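Local coordinates for protein thermophilic dibenzothiophene desulfurization enzyme C (Paenibacillus sp. A11-2, PDB 5XDC) that probably catalyses the FMNH2- and O2-dependent oxidation of dibenzothiophene to its 5-oxide and on to the 5,5-dioxide, at residues 169-174 with 184-189; 102-107 with 242-247; 53-58 with 92-97. All coordinates share one frame; numbering follows the deposited sequence.

Contact 1 (169-174 with 184-189); sequences LVFAVT and IVAALI
I184 opens the second strand by setting its CG2 methyl at the edge of the F171 ring, near the ring plane, with I184 CG2 4.0 Å from F171 CD2. This follows from chi1 of -65°, which turns CG1 anti to the carbonyl carbon and sends CG2 to the side opposite the backbone N. I184 CG1 lies on the same sheet face, loosely against CG1 of V173. V185 comes next and makes a hydrogen-bonded pair with A172: V185 N donates to A172 O at 2.8 Å, and A172 N returns the bond to V185 O at 2.9 Å. A186 then falls on the F171 face again, its CB reaching F171 CE2 obliquely at 3.8 Å. The CA of A186 also directs its hydrogen at V170 O, 3.2 Å from that CA, so this carbonyl takes a CA-H contact in addition to its amide bond. At A187 the second hydrogen-bonded pair forms. V170 N reaches A187 O at 2.8 Å with an almost straight angle of 173°, whereas the bond from A187 N to V170 O is longer, at 3.0 Å, and more bent. L188 stands across from L169 in a non-hydrogen-bonded pair and brings CD1 close to the L169 backbone. I189 ends the run, and the end of its side chain reaches V170, CG1 lying 3.9 Å from V170 CG2. Beyond the two strands, Y100 of helix 85-104 meets the F171 ring edge-to-face, and A142 and V222 of other strands touch the opposite sheet face. The alternating pairs, at 151° between strand directions, are those of a twisted antiparallel beta hairpin; it belongs to the beta domain of the acyl-CoA dehydrogenase fold, and L169 and F171 lie next to the FMN-binding residues N126 and S129.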
ATOM      1  N   LEU B 169       0.848 -36.797  17.027  1.00 13.31           N
ATOM      2  CA  LEU B 169       1.828 -36.126  17.859  1.00 13.14           C
ATOM      3  C   LEU B 169       1.087 -35.345  18.935  1.00 14.15           C
ATOM      4  O   LEU B 169       0.393 -34.368  18.634  1.00 14.12           O
ATOM      5  CB  LEU B 169       2.695 -35.215  16.990  1.00 15.47           C
ATOM      6  CG  LEU B 169       3.767 -34.407  17.707  1.00 16.08           C
ATOM      7  CD1 LEU B 169       4.806 -35.334  18.382  1.00 16.86           C
ATOM      8  CD2 LEU B 169       4.451 -33.428  16.737  1.00 16.54           C
ATOM      9  N   VAL B 170       1.233 -35.760  20.189  1.00 13.10           N
ATOM     10  CA  VAL B 170       0.419 -35.248  21.291  1.00 13.51           C
ATOM     11  C   VAL B 170       1.316 -34.486  22.254  1.00 16.00           C
ATOM     12  O   VAL B 170       2.470 -34.871  22.487  1.00 15.77           O
ATOM     13  CB  VAL B 170      -0.329 -36.397  22.007  1.00 16.30           C
ATOM     14  CG1 VAL B 170      -1.094 -35.880  23.195  1.00 31.13           C
ATOM     15  CG2 VAL B 170      -1.271 -37.102  21.055  1.00 16.01           C
ATOM     16  N   PHE B 171       0.786 -33.388  22.803  1.00 13.89           N
ATOM     17  CA  PHE B 171       1.469 -32.571  23.796  1.00 13.74           C
ATOM     18  C   PHE B 171       0.595 -32.420  25.029  1.00 14.42           C
ATOM     19  O   PHE B 171      -0.620 -32.230  24.915  1.00 17.72           O
ATOM     20  CB  PHE B 171       1.791 -31.191  23.238  1.00 19.75           C
ATOM     21  CG  PHE B 171       2.807 -31.209  22.136  1.00 14.70           C
ATOM     22  CD1 PHE B 171       2.432 -31.470  20.837  1.00 17.56           C
ATOM     23  CD2 PHE B 171       4.133 -30.946  22.403  1.00 18.88           C
ATOM     24  CE1 PHE B 171       3.371 -31.488  19.819  1.00 19.68           C
ATOM     25  CE2 PHE B 171       5.072 -30.967  21.378  1.00 16.77           C
ATOM     26  CZ  PHE B 171       4.680 -31.227  20.095  1.00 16.72           C
ATOM     27  N   ALA B 172       1.221 -32.476  26.204  1.00 17.53           N
ATOM     28  CA  ALA B 172       0.513 -32.315  27.469  1.00 20.67           C
ATOM     29  C   ALA B 172       1.465 -31.725  28.493  1.00 17.23           C
ATOM     30  O   ALA B 172       2.685 -31.719  28.304  1.00 21.03           O
ATOM     31  CB  ALA B 172      -0.057 -33.647  27.970  1.00 18.77           C
ATOM     32  N   VAL B 173       0.900 -31.211  29.589  1.00 19.32           N
ATOM     33  CA  VAL B 173       1.683 -30.638  30.681  1.00 15.86           C
ATOM     34  C   VAL B 173       1.569 -31.545  31.896  1.00 18.57           C
ATOM     35  O   VAL B 173       0.467 -31.969  32.262  1.00 22.67           O
ATOM     36  CB  VAL B 173       1.229 -29.215  31.041  1.00 26.49           C
ATOM     37  CG1 VAL B 173       1.667 -28.263  29.959  1.00 31.85           C
ATOM     38  CG2 VAL B 173      -0.281 -29.167  31.243  1.00 27.43           C
ATOM     39  N   THR B 174       2.700 -31.805  32.541  1.00 20.62           N
ATOM     40  CA  THR B 174       2.691 -32.696  33.687  1.00 22.99           C
ATOM     41  C   THR B 174       1.870 -32.105  34.824  1.00 24.89           C
ATOM     42  O   THR B 174       1.867 -30.892  35.056  1.00 24.53           O
ATOM     43  CB  THR B 174       4.112 -32.984  34.175  1.00 22.19           C
ATOM     44  OG1 THR B 174       4.764 -31.764  34.551  1.00 24.13           O
ATOM     45  CG2 THR B 174       4.924 -33.715  33.112  1.00 22.71           C
ATOM     46  N   ILE B 184       6.364 -29.832  29.761  1.00 21.47           N
ATOM     47  CA  ILE B 184       5.713 -30.306  28.547  1.00 14.61           C
ATOM     48  C   ILE B 184       6.209 -31.702  28.215  1.00 17.40           C
ATOM     49  O   ILE B 184       7.419 -31.944  28.139  1.00 20.62           O
ATOM     50  CB  ILE B 184       5.958 -29.349  27.373  1.00 19.06           C
ATOM     51  CG1 ILE B 184       5.291 -28.004  27.641  1.00 24.86           C
ATOM     52  CG2 ILE B 184       5.378 -29.958  26.098  1.00 18.14           C
ATOM     53  CD1 ILE B 184       5.693 -26.914  26.653  1.00 24.13           C
ATOM     54  N   VAL B 185       5.286 -32.625  28.004  0.63 17.98           N
ATOM     55  CA  VAL B 185       5.633 -33.932  27.469  0.63 20.35           C
ATOM     56  C   VAL B 185       5.009 -34.060  26.093  0.63 21.24           C
ATOM     57  O   VAL B 185       3.915 -33.544  25.817  0.63 18.99           O
ATOM     58  CB  VAL B 185       5.189 -35.104  28.366  0.63 19.52           C
ATOM     59  CG1 VAL B 185       5.969 -35.096  29.666  0.63 28.52           C
ATOM     60  CG2 VAL B 185       3.705 -35.051  28.617  0.63 21.12           C
ATOM     61  N   ALA B 186       5.727 -34.759  25.227  1.00 15.58           N
ATOM     62  CA  ALA B 186       5.312 -35.020  23.866  1.00 15.59           C
ATOM     63  C   ALA B 186       5.408 -36.512  23.620  1.00 15.14           C
ATOM     64  O   ALA B 186       6.265 -37.190  24.190  1.00 16.63           O
ATOM     65  CB  ALA B 186       6.175 -34.256  22.845  1.00 19.49           C
ATOM     66  N   ALA B 187       4.532 -37.011  22.760  1.00 15.52           N
ATOM     67  CA  ALA B 187       4.508 -38.435  22.454  1.00 16.38           C
ATOM     68  C   ALA B 187       3.902 -38.638  21.079  1.00 16.09           C
ATOM     69  O   ALA B 187       3.206 -37.767  20.544  1.00 17.01           O
ATOM     70  CB  ALA B 187       3.721 -39.228  23.505  1.00 15.44           C
ATOM     71  N   LEU B 188       4.166 -39.812  20.511  1.00 12.93           N
ATOM     72  CA  LEU B 188       3.607 -40.212  19.224  1.00 13.46           C
ATOM     73  C   LEU B 188       2.811 -41.489  19.462  1.00 17.93           C
ATOM     74  O   LEU B 188       3.401 -42.529  19.791  1.00 16.68           O
ATOM     75  CB  LEU B 188       4.711 -40.437  18.187  1.00 14.91           C
ATOM     76  CG  LEU B 188       4.225 -40.663  16.763  1.00 14.62           C
ATOM     77  CD1 LEU B 188       3.709 -39.389  16.152  1.00 13.65           C
ATOM     78  CD2 LEU B 188       5.325 -41.212  15.884  1.00 16.85           C
ATOM     79  N   ILE B 189       1.486 -41.412  19.321  1.00 14.91           N
ATOM     80  CA  ILE B 189       0.618 -42.508  19.757  1.00 15.23           C
ATOM     81  C   ILE B 189      -0.378 -42.846  18.658  1.00 16.84           C
ATOM     82  O   ILE B 189      -0.711 -42.003  17.803  1.00 15.64           O
ATOM     83  CB  ILE B 189      -0.114 -42.168  21.079  1.00 13.60           C
ATOM     84  CG1 ILE B 189      -1.111 -41.015  20.895  1.00 15.98           C
ATOM     85  CG2 ILE B 189       0.882 -41.860  22.157  1.00 15.89           C
ATOM     86  CD1 ILE B 189      -2.070 -40.853  22.058  1.00 16.02           C
TER

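Contact 2 (102-107 with 242-247); sequences DLFASP and SKPSLW
The F104 ring takes P244 over one face: P244 CB is 3.9 Å from the ring centroid and 29° off its normal, a CH-pi contact. The methylene is displaced toward the far end of the ring, since P244 CB to F104 CZ is the shortest approach, at 3.4 Å. F104 also stacks with the ring of Y100, which in turn meets the indole of W247 edge-to-face. Beside this, the proline CG rests 3.8 Å from the carbonyl oxygen L103 O.

L103 buries more surface here than any other residue. With chi1 at -70°, its CG stands anti to the carbonyl carbon, and its two methyls divide over the 3-10 turn 243-246. L103 CD1 lies 3.5 Å from P244 O and 3.7 Å from W247 N, thus covering the very pair that bonds to each other within the turn. The same methyl touches W247 CB at 3.9 Å, while L103 CD2 covers K243 O, 3.7 Å away. An alanine in place of L103 would probably uncover the P244 O to W247 N bond and open a gap beside W247 CB. The K243 side chain runs on, extended, to the carbonyls of R326 and W324. No hydrogen bond crosses the contact.

The evidence describes the C-terminal end of helix 85-104 seated on the turn that leads into helix 247-276, an apolar junction between the N-terminal helical domain and the C-terminal helices of the acyl-CoA dehydrogenase fold.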
ATOM      1  N   ASP B 102      11.688 -36.464  14.492  1.00 15.29           N
ATOM      2  CA  ASP B 102      13.086 -36.676  14.133  1.00 14.44           C
ATOM      3  C   ASP B 102      14.027 -35.922  15.063  1.00 19.16           C
ATOM      4  O   ASP B 102      15.134 -36.401  15.343  1.00 17.36           O
ATOM      5  CB  ASP B 102      13.342 -36.258  12.697  1.00 16.99           C
ATOM      6  CG  ASP B 102      14.621 -36.858  12.151  1.00 19.88           C
ATOM      7  OD1 ASP B 102      14.605 -38.063  11.848  1.00 20.52           O
ATOM      8  OD2 ASP B 102      15.622 -36.130  12.042  1.00 18.79           O
ATOM      9  N   LEU B 103      13.619 -34.745  15.548  1.00 14.06           N
ATOM     10  CA  LEU B 103      14.492 -33.912  16.357  1.00 18.40           C
ATOM     11  C   LEU B 103      14.549 -34.342  17.816  1.00 18.64           C
ATOM     12  O   LEU B 103      15.490 -33.960  18.516  1.00 19.45           O
ATOM     13  CB  LEU B 103      14.035 -32.451  16.291  1.00 18.67           C
ATOM     14  CG  LEU B 103      14.247 -31.767  14.946  1.00 15.98           C
ATOM     15  CD1 LEU B 103      13.429 -30.466  14.895  1.00 15.01           C
ATOM     16  CD2 LEU B 103      15.736 -31.486  14.709  1.00 21.02           C
ATOM     17  N   PHE B 104      13.559 -35.101  18.294  1.00 17.54           N
ATOM     18  CA  PHE B 104      13.481 -35.485  19.696  1.00 17.67           C
ATOM     19  C   PHE B 104      13.523 -36.988  19.936  1.00 19.22           C
ATOM     20  O   PHE B 104      13.858 -37.400  21.054  1.00 22.37           O
ATOM     21  CB  PHE B 104      12.199 -34.923  20.332  1.00 18.35           C
ATOM     22  CG  PHE B 104      12.269 -33.456  20.625  1.00 18.90           C
ATOM     23  CD1 PHE B 104      12.827 -32.996  21.802  1.00 20.83           C
ATOM     24  CD2 PHE B 104      11.794 -32.537  19.713  1.00 18.57           C
ATOM     25  CE1 PHE B 104      12.896 -31.656  22.067  1.00 23.22           C
ATOM     26  CE2 PHE B 104      11.871 -31.186  19.970  1.00 19.47           C
ATOM     27  CZ  PHE B 104      12.414 -30.747  21.149  1.00 20.26           C
ATOM     28  N   ALA B 105      13.210 -37.808  18.939  1.00 19.69           N
ATOM     29  CA  ALA B 105      13.193 -39.252  19.131  1.00 15.60           C
ATOM     30  C   ALA B 105      14.611 -39.791  19.277  1.00 23.65           C
ATOM     31  O   ALA B 105      15.576 -39.221  18.765  1.00 19.34           O
ATOM     32  CB  ALA B 105      12.492 -39.942  17.965  1.00 17.97           C
ATOM     33  N   SER B 106      14.729 -40.896  20.004  1.00 18.96           N
ATOM     34  CA  SER B 106      16.002 -41.580  20.111  1.00 26.04           C
ATOM     35  C   SER B 106      16.311 -42.327  18.819  1.00 22.30           C
ATOM     36  O   SER B 106      15.410 -42.656  18.041  1.00 20.75           O
ATOM     37  CB  SER B 106      15.968 -42.569  21.269  1.00 24.50           C
ATOM     38  OG  SER B 106      15.165 -43.675  20.920  1.00 23.35           O
ATOM     39  N   PRO B 107      17.590 -42.641  18.575  1.00 26.19           N
ATOM     40  CA  PRO B 107      17.902 -43.509  17.433  1.00 27.08           C
ATOM     41  C   PRO B 107      17.157 -44.830  17.475  1.00 20.33           C
ATOM     42  O   PRO B 107      16.712 -45.322  16.434  1.00 24.35           O
ATOM     43  CB  PRO B 107      19.425 -43.694  17.546  1.00 31.29           C
ATOM     44  CG  PRO B 107      19.888 -42.501  18.278  1.00 37.88           C
ATOM     45  CD  PRO B 107      18.804 -42.179  19.262  1.00 32.20           C
ATOM     46  N   SER B 242      19.073 -24.770  20.629  1.00 23.07           N
ATOM     47  CA  SER B 242      19.786 -25.918  20.089  1.00 24.96           C
ATOM     48  C   SER B 242      19.024 -26.544  18.919  1.00 25.41           C
ATOM     49  O   SER B 242      17.939 -26.100  18.531  1.00 21.00           O
ATOM     50  CB  SER B 242      20.025 -26.941  21.199  1.00 23.01           C
ATOM     51  OG  SER B 242      18.797 -27.301  21.805  1.00 24.61           O
ATOM     52  N   LYS B 243      19.595 -27.607  18.353  1.00 21.73           N
ATOM     53  CA  LYS B 243      19.059 -28.171  17.120  1.00 19.29           C
ATOM     54  C   LYS B 243      17.571 -28.501  17.191  1.00 16.11           C
ATOM     55  O   LYS B 243      16.875 -28.267  16.189  1.00 18.91           O
ATOM     56  CB  LYS B 243      19.853 -29.421  16.722  1.00 20.03           C
ATOM     57  CG  LYS B 243      19.441 -29.948  15.363  1.00 19.35           C
ATOM     58  CD  LYS B 243      20.213 -31.161  14.930  1.00 23.23           C
ATOM     59  CE  LYS B 243      19.820 -31.545  13.510  1.00 21.73           C
ATOM     60  NZ  LYS B 243      20.409 -32.825  13.027  1.00 25.88           N
ATOM     61  N   PRO B 244      17.029 -29.078  18.272  1.00 17.94           N
ATOM     62  CA  PRO B 244      15.591 -29.391  18.270  1.00 18.17           C
ATOM     63  C   PRO B 244      14.715 -28.161  18.129  1.00 19.91           C
ATOM     64  O   PRO B 244      13.585 -28.282  17.633  1.00 17.91           O
ATOM     65  CB  PRO B 244      15.381 -30.093  19.620  1.00 19.86           C
ATOM     66  CG  PRO B 244      16.729 -30.654  19.951  1.00 18.68           C
ATOM     67  CD  PRO B 244      17.694 -29.612  19.474  1.00 20.94           C
ATOM     68  N   SER B 245      15.200 -26.985  18.546  1.00 17.95           N
ATOM     69  CA  SER B 245      14.441 -25.758  18.336  1.00 22.93           C
ATOM     70  C   SER B 245      14.353 -25.368  16.861  1.00 18.15           C
ATOM     71  O   SER B 245      13.652 -24.392  16.551  1.00 18.47           O
ATOM     72  CB  SER B 245      15.041 -24.608  19.158  1.00 19.79           C
ATOM     73  OG  SER B 245      16.230 -24.101  18.571  1.00 18.54           O
ATOM     74  N   LEU B 246      15.023 -26.089  15.944  1.00 16.35           N
ATOM     75  CA  LEU B 246      14.783 -25.894  14.518  1.00 15.72           C
ATOM     76  C   LEU B 246      13.347 -26.212  14.135  1.00 12.74           C
ATOM     77  O   LEU B 246      12.918 -25.837  13.042  1.00 13.38           O
ATOM     78  CB  LEU B 246      15.690 -26.762  13.651  1.00 16.36           C
ATOM     79  CG  LEU B 246      17.186 -26.443  13.567  1.00 17.55           C
ATOM     80  CD1 LEU B 246      17.862 -27.500  12.690  1.00 18.02           C
ATOM     81  CD2 LEU B 246      17.416 -25.040  13.010  1.00 19.80           C
ATOM     82  N   TRP B 247      12.603 -26.898  15.001  1.00 14.96           N
ATOM     83  CA  TRP B 247      11.238 -27.272  14.654  1.00 11.90           C
ATOM     84  C   TRP B 247      10.428 -26.048  14.231  1.00 11.91           C
ATOM     85  O   TRP B 247       9.671 -26.108  13.251  1.00 13.09           O
ATOM     86  CB  TRP B 247      10.553 -27.980  15.828  1.00 13.88           C
ATOM     87  CG  TRP B 247       9.133 -28.295  15.499  1.00 14.34           C
ATOM     88  CD1 TRP B 247       8.680 -29.362  14.805  1.00 13.59           C
ATOM     89  CD2 TRP B 247       7.987 -27.480  15.785  1.00 11.75           C
ATOM     90  NE1 TRP B 247       7.317 -29.294  14.660  1.00 12.92           N
ATOM     91  CE2 TRP B 247       6.866 -28.146  15.260  1.00 12.91           C
ATOM     92  CE3 TRP B 247       7.804 -26.265  16.453  1.00 13.66           C
ATOM     93  CZ2 TRP B 247       5.572 -27.631  15.362  1.00 16.76           C
ATOM     94  CZ3 TRP B 247       6.521 -25.752  16.557  1.00 15.02           C
ATOM     95  CH2 TRP B 247       5.425 -26.435  16.017  1.00 14.32           C
TER

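Contact 3 (53-58 with 92-97); sequences GLLTLL and GYHFSN
L55 lies against H94 along most of its side chain. Its CB is already close to the imidazole, with L55 CB 3.5 Å from H94 NE2 and slightly farther from CE1. From there the chain turns at CG, which chi1 of -62° places anti to the carbonyl carbon, and this carries one branch over the ring. At the tip, L55 CD2 sits 3.5 Å from the H94 ring centroid, almost on the ring normal, a centred CH-pi contact in which the methyl is nearly equidistant from all five ring atoms.

The backbone of the same leucine grips the ring at its edge. H94 NE2 donates to L55 O at 2.9 Å, with 156° at the hydrogen; the oxygen lies near the imidazole plane, and the donor approaches in the carbonyl plane on a lone pair, at 120° to the C=O bond. One residue thus meets both a face and an edge of the imidazole and, with the ND1 bond, limits its rotation.

F95 completes the packing. H94 CD2 stands 3.7 Å above the plane of the F95 ring, over its centre. At the edge of that ring, L54 O lies 3.2 Å from F95 CZ, near the plane. L58 CD1 comes obliquely to F95 CD1 at 3.9 Å, and L57 CB also approaches the ring obliquely, 4.0 Å from F95 CE1.

On its other nitrogen, ND1, H94 is hydrogen-bonded to the backbone N of L124. With NE2 donating to a carbonyl and ND1 facing an amide, the imidazole is likely to be neutral with its proton on NE2, tying the loop 53-58 and the region of L124 to helix 85-104, whose neighbouring Y93 belongs to the FMN site.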
ATOM      1  N   GLY B  53       3.959 -42.559  -1.835  1.00 18.54           N
ATOM      2  CA  GLY B  53       5.249 -42.641  -1.185  1.00 18.25           C
ATOM      3  C   GLY B  53       5.798 -41.330  -0.649  1.00 14.11           C
ATOM      4  O   GLY B  53       6.741 -41.354   0.146  1.00 16.45           O
ATOM      5  N   LEU B  54       5.212 -40.181  -1.005  1.00 15.22           N
ATOM      6  CA  LEU B  54       5.816 -38.910  -0.631  1.00 15.30           C
ATOM      7  C   LEU B  54       5.799 -38.640   0.876  1.00 13.15           C
ATOM      8  O   LEU B  54       6.606 -37.834   1.352  1.00 15.14           O
ATOM      9  CB  LEU B  54       5.131 -37.758  -1.373  1.00 16.10           C
ATOM     10  CG  LEU B  54       5.247 -37.773  -2.899  1.00 15.66           C
ATOM     11  CD1 LEU B  54       4.608 -36.507  -3.471  1.00 19.07           C
ATOM     12  CD2 LEU B  54       6.690 -37.909  -3.361  1.00 20.46           C
ATOM     13  N   LEU B  55       4.937 -39.299   1.655  1.00 14.76           N
ATOM     14  CA  LEU B  55       4.993 -39.100   3.102  1.00 15.86           C
ATOM     15  C   LEU B  55       6.332 -39.547   3.676  1.00 13.75           C
ATOM     16  O   LEU B  55       6.697 -39.129   4.781  1.00 15.27           O
ATOM     17  CB  LEU B  55       3.845 -39.836   3.801  1.00 15.25           C
ATOM     18  CG  LEU B  55       2.424 -39.396   3.424  1.00 17.23           C
ATOM     19  CD1 LEU B  55       1.340 -40.393   3.874  1.00 17.69           C
ATOM     20  CD2 LEU B  55       2.102 -38.011   3.994  1.00 14.10           C
ATOM     21  N   THR B  56       7.084 -40.376   2.942  1.00 16.26           N
ATOM     22  CA  THR B  56       8.383 -40.856   3.385  1.00 17.32           C
ATOM     23  C   THR B  56       9.536 -40.025   2.823  1.00 18.83           C
ATOM     24  O   THR B  56      10.685 -40.469   2.876  1.00 17.02           O
ATOM     25  CB  THR B  56       8.573 -42.328   2.991  1.00 15.78           C
ATOM     26  OG1 THR B  56       8.794 -42.434   1.584  1.00 15.54           O
ATOM     27  CG2 THR B  56       7.353 -43.167   3.352  1.00 17.28           C
ATOM     28  N   LEU B  57       9.257 -38.819   2.305  1.00 16.37           N
ATOM     29  CA  LEU B  57      10.289 -38.023   1.634  1.00 16.41           C
ATOM     30  C   LEU B  57      11.548 -37.858   2.471  1.00 16.69           C
ATOM     31  O   LEU B  57      12.661 -37.897   1.932  1.00 16.90           O
ATOM     32  CB  LEU B  57       9.739 -36.638   1.252  1.00 14.28           C
ATOM     33  CG  LEU B  57       9.073 -36.573  -0.125  1.00 17.14           C
ATOM     34  CD1 LEU B  57       8.213 -35.314  -0.284  1.00 17.08           C
ATOM     35  CD2 LEU B  57      10.141 -36.606  -1.227  1.00 19.37           C
ATOM     36  N   LEU B  58      11.411 -37.624   3.773  1.00 14.66           N
ATOM     37  CA  LEU B  58      12.555 -37.284   4.611  1.00 15.66           C
ATOM     38  C   LEU B  58      13.119 -38.478   5.375  1.00 17.43           C
ATOM     39  O   LEU B  58      14.133 -38.324   6.065  1.00 22.08           O
ATOM     40  CB  LEU B  58      12.192 -36.175   5.607  1.00 16.12           C
ATOM     41  CG  LEU B  58      11.900 -34.798   5.002  1.00 15.85           C
ATOM     42  CD1 LEU B  58      11.377 -33.856   6.078  1.00 16.91           C
ATOM     43  CD2 LEU B  58      13.132 -34.210   4.334  1.00 17.64           C
ATOM     44  N   GLY B  92       1.796 -30.715   4.424  1.00 11.70           N
ATOM     45  CA  GLY B  92       2.835 -29.941   5.097  1.00 12.94           C
ATOM     46  C   GLY B  92       2.925 -30.227   6.588  1.00 13.43           C
ATOM     47  O   GLY B  92       4.023 -30.377   7.140  1.00 13.86           O
ATOM     48  N   TYR B  93       1.770 -30.298   7.272  1.00 11.16           N
ATOM     49  CA  TYR B  93       1.768 -30.534   8.708  1.00 12.59           C
ATOM     50  C   TYR B  93       2.322 -31.910   9.042  1.00 14.33           C
ATOM     51  O   TYR B  93       2.931 -32.092  10.097  1.00 12.76           O
ATOM     52  CB  TYR B  93       0.357 -30.421   9.269  1.00 14.39           C
ATOM     53  CG  TYR B  93      -0.015 -29.072   9.798  1.00 23.75           C
ATOM     54  CD1 TYR B  93      -0.380 -28.042   8.938  1.00 25.54           C
ATOM     55  CD2 TYR B  93      -0.043 -28.833  11.158  1.00 22.59           C
ATOM     56  CE1 TYR B  93      -0.747 -26.795   9.421  1.00 24.89           C
ATOM     57  CE2 TYR B  93      -0.417 -27.581  11.663  1.00 25.11           C
ATOM     58  CZ  TYR B  93      -0.766 -26.564  10.785  1.00 24.94           C
ATOM     59  OH  TYR B  93      -1.140 -25.308  11.246  1.00 23.50           O
ATOM     60  N   HIS B  94       2.094 -32.885   8.169  1.00 15.36           N
ATOM     61  CA  HIS B  94       2.721 -34.190   8.338  1.00 13.48           C
ATOM     62  C   HIS B  94       4.232 -34.043   8.498  1.00 14.88           C
ATOM     63  O   HIS B  94       4.828 -34.652   9.388  1.00 13.86           O
ATOM     64  CB  HIS B  94       2.371 -35.077   7.153  1.00 13.17           C
ATOM     65  CG  HIS B  94       3.239 -36.288   7.018  1.00 13.23           C
ATOM     66  ND1 HIS B  94       2.944 -37.492   7.624  1.00 14.60           N
ATOM     67  CD2 HIS B  94       4.381 -36.486   6.319  1.00 14.21           C
ATOM     68  CE1 HIS B  94       3.880 -38.375   7.319  1.00 15.68           C
ATOM     69  NE2 HIS B  94       4.767 -37.788   6.532  1.00 16.15           N
ATOM     70  N   PHE B  95       4.859 -33.205   7.670  1.00 13.83           N
ATOM     71  CA  PHE B  95       6.303 -33.019   7.797  1.00 14.30           C
ATOM     72  C   PHE B  95       6.688 -32.175   9.007  1.00 13.99           C
ATOM     73  O   PHE B  95       7.777 -32.363   9.560  1.00 14.28           O
ATOM     74  CB  PHE B  95       6.869 -32.434   6.501  1.00 14.10           C
ATOM     75  CG  PHE B  95       6.782 -33.395   5.357  1.00 13.30           C
ATOM     76  CD1 PHE B  95       7.610 -34.505   5.307  1.00 15.78           C
ATOM     77  CD2 PHE B  95       5.806 -33.261   4.399  1.00 12.56           C
ATOM     78  CE1 PHE B  95       7.496 -35.409   4.276  1.00 13.74           C
ATOM     79  CE2 PHE B  95       5.682 -34.163   3.376  1.00 18.61           C
ATOM     80  CZ  PHE B  95       6.535 -35.253   3.313  1.00 16.34           C
ATOM     81  N   SER B  96       5.834 -31.248   9.454  1.00 14.53           N
ATOM     82  CA  SER B  96       6.084 -30.595  10.733  1.00 13.24           C
ATOM     83  C   SER B  96       6.082 -31.611  11.864  1.00 11.94           C
ATOM     84  O   SER B  96       6.972 -31.606  12.722  1.00 12.59           O
ATOM     85  CB  SER B  96       5.042 -29.505  11.001  1.00 12.44           C
ATOM     86  OG  SER B  96       5.162 -29.001  12.317  1.00 12.88           O
ATOM     87  N   ASN B  97       5.096 -32.511  11.862  1.00 12.28           N
ATOM     88  CA  ASN B  97       5.027 -33.553  12.878  1.00 14.40           C
ATOM     89  C   ASN B  97       6.236 -34.475  12.784  1.00 13.15           C
ATOM     90  O   ASN B  97       6.865 -34.799  13.801  1.00 13.11           O
ATOM     91  CB  ASN B  97       3.736 -34.356  12.722  1.00 12.20           C
ATOM     92  CG  ASN B  97       2.475 -33.500  12.893  1.00 14.89           C
ATOM     93  OD1 ASN B  97       2.485 -32.506  13.612  1.00 17.59           O
ATOM     94  ND2 ASN B  97       1.401 -33.894  12.234  1.00 13.45           N
TER

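Overall arrangement
Contacts 2 and 3 share helix 85-104: contact 3 uses its middle and contact 2 its C-terminal end. They meet where W247 NE1 lies 3.0 Å from S96 O, a probable hydrogen bond. Contacts 1 and 3 are buried, whereas contact 2 is only partly so. Contact 3 lies closest to the centre of the chain, about 10 Å between centres, against about 19 Å and 18 Å for contacts 1 and 2. Their chemistry differs accordingly: paired backbone bonds in the beta domain, apolar cover at the helix end, and a single side-chain-to-carbonyl bond in the helical interior. L169 of contact 1 packs on N97 of contact 3, joining sheet to helix.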